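Local coordinates for trichothecene 15-O-acetyltransferase TRI3 (Fusarium sporotrichioides, PDB 3FOT), which acetylates the 15-hydroxyl of trichothecene intermediates such as 15-deacetylcalonectrin during the biosynthesis of T-2 toxin, at residues D330-S335 with V362-N367. Residues are numbered along the deposited sequence; the frame is centred on the assembly and turned at random. Where two conformers were deposited one is given.
Sequences DEVFIS and VVRIEN
F333 and S335 pair with I365 and V363 as antiparallel hydrogen-bonded pairs flanking the non-hydrogen-bonded pair I334–R364, the short strand axes running 4.7 Å apart at 172°. Both bonds of each hydrogen-bonded pair are made, the straightest from I365 N to F333 O (2.8 Å, 160°). Past the last bridge a water takes over, donating to E331 O and accepting from N367 N.

On the face bearing I334 and R364, V332 CG1 sits over one face of the R364 guanidinium, 4.0 Å from NH2, placed there by a chi1 that sets it anti to the backbone N (-170°). R364 bends at chi3 and bonds in its own plane to E366 OE1 (NH2–OE1 3.1 Å), which it meets from above the carboxylate plane; this salt bridge probably helps hold the guanidinium in place. Packing is tight where I334 CG2 presses on V362 CG1, at 3.4 Å.

On the opposite face, F333 CD2 lies 4.0 Å from I365 CD1, while V363 CG1 lies more loosely at the ring's edge, 4.5 Å from F333 CE2. That buried face rests on helix 306-321, through V315 and L318, and on helix 379-401, where Y397 and I393 meet V363 and I365; strands 333-340 and 358-365 form a separate antiparallel ribbon beside these helices, the V362 side chain about 10 Å from that of H414, which binds 15-deacetylcalonectrin.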
ATOM      1  N   ASP A 330     -29.748  -9.933 -14.292  1.00 30.20           N
ATOM      2  CA  ASP A 330     -29.828  -9.256 -13.007  1.00 29.35           C
ATOM      3  C   ASP A 330     -28.508  -9.243 -12.244  1.00 27.81           C
ATOM      4  O   ASP A 330     -28.501  -9.060 -11.031  1.00 27.02           O
ATOM      5  CB  ASP A 330     -30.921  -9.883 -12.145  1.00 29.79           C
ATOM      6  CG  ASP A 330     -32.277  -9.846 -12.816  1.00 31.45           C
ATOM      7  OD1 ASP A 330     -32.466  -9.020 -13.733  1.00 34.08           O
ATOM      8  OD2 ASP A 330     -33.146 -10.641 -12.421  1.00 33.93           O
ATOM      9  N   GLU A 331     -27.398  -9.416 -12.960  1.00 26.79           N
ATOM     10  CA  GLU A 331     -26.079  -9.367 -12.329  1.00 26.26           C
ATOM     11  C   GLU A 331     -25.839  -8.029 -11.646  1.00 24.72           C
ATOM     12  O   GLU A 331     -26.254  -6.978 -12.131  1.00 24.32           O
ATOM     13  CB  GLU A 331     -24.976  -9.588 -13.348  1.00 26.62           C
ATOM     14  CG  GLU A 331     -24.897 -11.000 -13.835  1.00 30.99           C
ATOM     15  CD  GLU A 331     -24.028 -11.916 -12.997  1.00 33.58           C
ATOM     16  OE1 GLU A 331     -23.387 -11.470 -12.021  1.00 35.94           O
ATOM     17  OE2 GLU A 331     -23.977 -13.112 -13.349  1.00 39.48           O
ATOM     18  N   VAL A 332     -25.159  -8.087 -10.512  1.00 23.51           N
ATOM     19  CA  VAL A 332     -24.758  -6.877  -9.819  1.00 22.27           C
ATOM     20  C   VAL A 332     -23.253  -6.920  -9.696  1.00 21.49           C
ATOM     21  O   VAL A 332     -22.701  -7.931  -9.258  1.00 21.75           O
ATOM     22  CB  VAL A 332     -25.372  -6.812  -8.407  1.00 22.63           C
ATOM     23  CG1 VAL A 332     -25.159  -5.434  -7.780  1.00 21.65           C
ATOM     24  CG2 VAL A 332     -26.859  -7.135  -8.467  1.00 22.93           C
ATOM     25  N   PHE A 333     -22.591  -5.837 -10.095  1.00 19.81           N
ATOM     26  CA  PHE A 333     -21.164  -5.712  -9.816  1.00 18.18           C
ATOM     27  C   PHE A 333     -21.031  -5.394  -8.339  1.00 17.68           C
ATOM     28  O   PHE A 333     -21.529  -4.374  -7.872  1.00 16.55           O
ATOM     29  CB  PHE A 333     -20.504  -4.637 -10.676  1.00 17.00           C
ATOM     30  CG  PHE A 333     -19.046  -4.488 -10.398  1.00 16.88           C
ATOM     31  CD1 PHE A 333     -18.122  -5.317 -11.026  1.00 16.12           C
ATOM     32  CD2 PHE A 333     -18.602  -3.548  -9.479  1.00 14.68           C
ATOM     33  CE1 PHE A 333     -16.738  -5.207 -10.733  1.00 15.11           C
ATOM     34  CE2 PHE A 333     -17.232  -3.432  -9.190  1.00 14.33           C
ATOM     35  CZ  PHE A 333     -16.320  -4.260  -9.824  1.00 14.72           C
ATOM     36  N   ILE A 334     -20.404  -6.314  -7.615  1.00 17.98           N
ATOM     37  CA  ILE A 334     -20.201  -6.188  -6.177  1.00 17.93           C
ATOM     38  C   ILE A 334     -18.705  -6.362  -5.932  1.00 17.69           C
ATOM     39  O   ILE A 334     -18.086  -7.328  -6.393  1.00 18.03           O
ATOM     40  CB  ILE A 334     -21.002  -7.252  -5.380  1.00 18.55           C
ATOM     41  CG1 ILE A 334     -22.510  -7.094  -5.628  1.00 19.14           C
ATOM     42  CG2 ILE A 334     -20.704  -7.151  -3.871  1.00 18.92           C
ATOM     43  CD1 ILE A 334     -23.344  -8.226  -5.080  1.00 19.27           C
ATOM     44  N   SER A 335     -18.131  -5.417  -5.209  1.00 16.47           N
ATOM     45  CA  SER A 335     -16.708  -5.447  -4.933  1.00 16.48           C
ATOM     46  C   SER A 335     -16.456  -5.019  -3.490  1.00 16.67           C
ATOM     47  O   SER A 335     -16.689  -3.857  -3.140  1.00 16.58           O
ATOM     48  CB  SER A 335     -15.944  -4.522  -5.881  1.00 16.02           C
ATOM     49  OG  SER A 335     -14.548  -4.614  -5.628  1.00 15.44           O
ATOM     50  N   VAL A 362     -18.484  -2.022   0.551  1.00 14.33           N
ATOM     51  CA  VAL A 362     -18.873  -2.845  -0.580  1.00 14.71           C
ATOM     52  C   VAL A 362     -19.408  -1.914  -1.659  1.00 14.75           C
ATOM     53  O   VAL A 362     -20.403  -1.209  -1.456  1.00 15.00           O
ATOM     54  CB  VAL A 362     -19.928  -3.937  -0.220  1.00 15.01           C
ATOM     55  CG1 VAL A 362     -20.272  -4.760  -1.440  1.00 14.76           C
ATOM     56  CG2 VAL A 362     -19.414  -4.853   0.888  1.00 16.31           C
ATOM     57  N   VAL A 363     -18.696  -1.873  -2.776  1.00 14.71           N
ATOM     58  CA  VAL A 363     -19.168  -1.168  -3.971  1.00 15.21           C
ATOM     59  C   VAL A 363     -20.209  -2.040  -4.689  1.00 14.53           C
ATOM     60  O   VAL A 363     -19.981  -3.225  -4.912  1.00 14.27           O
ATOM     61  CB  VAL A 363     -17.979  -0.865  -4.908  1.00 15.53           C
ATOM     62  CG1 VAL A 363     -18.442  -0.278  -6.260  1.00 15.03           C
ATOM     63  CG2 VAL A 363     -17.034   0.076  -4.218  1.00 15.18           C
ATOM     64  N   ARG A 364     -21.331  -1.430  -5.070  1.00 15.11           N
ATOM     65  CA  ARG A 364     -22.396  -2.117  -5.778  1.00 15.72           C
ATOM     66  C   ARG A 364     -22.864  -1.296  -6.954  1.00 15.91           C
ATOM     67  O   ARG A 364     -23.169  -0.110  -6.803  1.00 16.48           O
ATOM     68  CB  ARG A 364     -23.584  -2.368  -4.848  1.00 16.50           C
ATOM     69  CG  ARG A 364     -23.321  -3.323  -3.726  1.00 18.75           C
ATOM     70  CD  ARG A 364     -24.569  -3.448  -2.841  1.00 22.29           C
ATOM     71  NE  ARG A 364     -25.803  -3.446  -3.640  1.00 25.88           N
ATOM     72  CZ  ARG A 364     -26.437  -4.530  -4.080  1.00 28.93           C
ATOM     73  NH1 ARG A 364     -25.979  -5.749  -3.804  1.00 30.85           N
ATOM     74  NH2 ARG A 364     -27.542  -4.393  -4.802  1.00 30.10           N
ATOM     75  N   ILE A 365     -22.902  -1.920  -8.128  1.00 16.08           N
ATOM     76  CA  ILE A 365     -23.452  -1.256  -9.311  1.00 16.74           C
ATOM     77  C   ILE A 365     -24.449  -2.234  -9.945  1.00 17.60           C
ATOM     78  O   ILE A 365     -24.067  -3.320 -10.361  1.00 17.11           O
ATOM     79  CB  ILE A 365     -22.366  -0.845 -10.345  1.00 15.95           C
ATOM     80  CG1 ILE A 365     -21.288   0.064  -9.706  1.00 17.19           C
ATOM     81  CG2 ILE A 365     -23.031  -0.192 -11.589  1.00 18.14           C
ATOM     82  CD1 ILE A 365     -19.978   0.116 -10.466  1.00 17.61           C
ATOM     83  N   GLU A 366     -25.728  -1.847  -9.958  1.00 19.12           N
ATOM     84  CA  GLU A 366     -26.770  -2.637 -10.602  1.00 20.53           C
ATOM     85  C   GLU A 366     -27.023  -2.069 -11.991  1.00 19.70           C
ATOM     86  O   GLU A 366     -26.453  -1.036 -12.366  1.00 20.31           O
ATOM     87  CB  GLU A 366     -28.080  -2.598  -9.800  1.00 20.47           C
ATOM     88  CG  GLU A 366     -27.979  -2.925  -8.312  1.00 21.78           C
ATOM     89  CD  GLU A 366     -29.290  -2.631  -7.594  1.00 23.25           C
ATOM     90  OE1 GLU A 366     -29.253  -2.317  -6.393  1.00 26.46           O
ATOM     91  OE2 GLU A 366     -30.366  -2.708  -8.240  1.00 27.41           O
ATOM     92  N   ASN A 367     -27.887  -2.751 -12.743  1.00 20.01           N
ATOM     93  CA  ASN A 367     -28.269  -2.395 -14.118  0.50 19.01           C
ATOM     94  C   ASN A 367     -27.066  -2.182 -15.022  1.00 18.86           C
ATOM     95  O   ASN A 367     -26.864  -1.141 -15.675  1.00 18.55           O
ATOM     96  CB  ASN A 367     -29.268  -1.241 -14.186  0.50 19.51           C
ATOM     97  CG  ASN A 367     -30.067  -1.240 -15.490  0.50 18.64           C
ATOM     98  OD1 ASN A 367     -29.876  -2.097 -16.361  0.50 16.83           O
ATOM     99  ND2 ASN A 367     -30.970  -0.279 -15.621  0.50 18.59           N
TER
HETATM  100  O   HOH W   1     -28.613  -5.534 -11.567  1.00 22.92           O